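Peptidase M3B, oligoendopeptidase F (Enterococcus faecium, PDB 2QR4) is probably a metal-dependent oligoendopeptidase of the M3 family that cleaves short peptides, as its relatives do. Local coordinates at residues D430-T435 and D561-F566. Numbering follows the deposited sequence.
Sequences DGFKGT and DAMSMF
Phe432 reaches from helix 418-454 across to helix 557-579 and meets Ala562, Met563 and Phe566, three residues within one turn and a little more of the second helix. Its first torsion carries the ring there: CG lies anti to the backbone N (chi1 -165°), directing the ring at helix 557-579; the axes of segments 430-435 and 561-566 come within 11.5 Å at closest approach. Phe566 does the same from the other helix, its CG likewise anti to its backbone N, and the two side chains pass each other obliquely. Their ring planes are inclined at 51° with centroids 4.6 Å apart, an oblique aromatic pair. The overlap is nonetheless one-sided: Phe566 lies over one face of Phe432, its CD1 3.3 Å from Phe432 CG near the rim, while its CB stands 4.0 Å from the Phe432 centroid, close to the ring normal, as a CH-pi contact. At the ring's far end the selenomethionine Met563 brings its SE back to the ring; SE sits 3.8 Å from Phe432 CZ, near the ring plane, which makes this an edge-on Met-aromatic contact. Ala562 completes the set, its CB 3.9 Å from Phe432 CE2. No hydrogen bond spans the two segments, and all four touching residues are buried, so the evidence points to apolar packing. Beyond the pair, Phe509 of helix 503-520 meets Phe432 edge-to-face, and Leu262 of helix 260-274 touches Phe566. With the two segments running at 138° to each other, nearer antiparallel than parallel, this is aromatic helix-to-helix core packing, joining helix 557-579 to helix 418-454 within the largely helical fold of an M3-family peptidase.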
# COMPACT_ATOMS: atom_id res chain seq x y z
N ASP A 430 13.80 34.83 2.80
CA ASP A 430 12.72 33.99 2.36
C ASP A 430 13.19 32.62 1.86
O ASP A 430 12.67 31.58 2.28
CB ASP A 430 11.91 34.71 1.29
CG ASP A 430 10.64 34.00 0.97
OD1 ASP A 430 9.83 33.78 1.91
OD2 ASP A 430 10.45 33.66 -0.22
N GLY A 431 14.19 32.62 0.98
CA GLY A 431 14.80 31.38 0.52
C GLY A 431 15.34 30.58 1.70
O GLY A 431 15.21 29.36 1.74
N PHE A 432 15.93 31.28 2.67
CA PHE A 432 16.45 30.65 3.88
C PHE A 432 15.30 30.02 4.69
O PHE A 432 15.40 28.88 5.15
CB PHE A 432 17.21 31.70 4.70
CG PHE A 432 18.11 31.14 5.79
CD1 PHE A 432 17.59 30.46 6.87
CD2 PHE A 432 19.48 31.38 5.75
CE1 PHE A 432 18.41 29.99 7.88
CE2 PHE A 432 20.31 30.92 6.75
CZ PHE A 432 19.78 30.22 7.82
N LYS A 433 14.18 30.73 4.86
CA LYS A 433 13.04 30.14 5.56
C LYS A 433 12.60 28.80 4.92
O LYS A 433 12.29 27.84 5.63
CB LYS A 433 11.85 31.13 5.65
CG LYS A 433 10.50 30.46 6.04
CD LYS A 433 9.29 31.26 5.56
CE LYS A 433 8.51 30.57 4.42
NZ LYS A 433 7.71 29.36 4.86
N GLY A 434 12.55 28.75 3.60
CA GLY A 434 12.04 27.55 2.93
C GLY A 434 13.04 26.40 2.86
O GLY A 434 12.67 25.23 2.93
N THR A 435 14.32 26.72 2.72
CA THR A 435 15.30 25.70 2.45
C THR A 435 15.97 25.19 3.72
O THR A 435 16.35 24.02 3.79
CB THR A 435 16.33 26.20 1.47
OG1 THR A 435 15.64 26.84 0.40
CG2 THR A 435 17.15 25.04 0.90
N ASP A 561 27.22 29.73 11.12
CA ASP A 561 27.61 30.86 10.26
C ASP A 561 26.44 31.36 9.39
O ASP A 561 26.25 32.56 9.23
CB ASP A 561 28.78 30.49 9.36
CG ASP A 561 30.08 30.34 10.12
OD1 ASP A 561 30.16 30.81 11.28
OD2 ASP A 561 31.02 29.74 9.55
N ALA A 562 25.68 30.42 8.84
CA ALA A 562 24.53 30.77 8.03
C ALA A 562 23.51 31.51 8.90
O ALA A 562 23.03 32.59 8.53
CB ALA A 562 23.91 29.50 7.43
N MSE A 563 23.21 30.93 10.06
CA MSE A 563 22.32 31.55 11.03
C MSE A 563 22.73 32.98 11.37
O MSE A 563 21.90 33.88 11.45
CB MSE A 563 22.25 30.71 12.29
CG MSE A 563 21.55 29.38 12.12
SE MSE A 563 19.69 29.54 11.52
CE MSE A 563 19.28 27.63 11.41
N SER A 564 24.03 33.19 11.57
CA SER A 564 24.50 34.51 11.93
C SER A 564 24.17 35.47 10.80
O SER A 564 23.79 36.63 11.03
CB SER A 564 26.00 34.50 12.21
OG SER A 564 26.48 35.84 12.30
N MSE A 565 24.32 34.99 9.57
CA MSE A 565 24.02 35.81 8.42
C MSE A 565 22.53 36.10 8.30
O MSE A 565 22.12 37.17 7.86
CB MSE A 565 24.49 35.10 7.16
CG MSE A 565 24.32 35.94 5.90
SE MSE A 565 25.12 35.09 4.33
CE MSE A 565 26.69 34.26 5.19
N PHE A 566 21.70 35.13 8.68
CA PHE A 566 20.26 35.31 8.60
C PHE A 566 19.89 36.42 9.55
O PHE A 566 19.14 37.33 9.20
CB PHE A 566 19.55 34.02 8.97
CG PHE A 566 18.05 34.10 8.90
CD1 PHE A 566 17.38 33.70 7.75
CD2 PHE A 566 17.32 34.53 9.99
CE1 PHE A 566 15.99 33.75 7.69
CE2 PHE A 566 15.93 34.59 9.93
CZ PHE A 566 15.26 34.20 8.79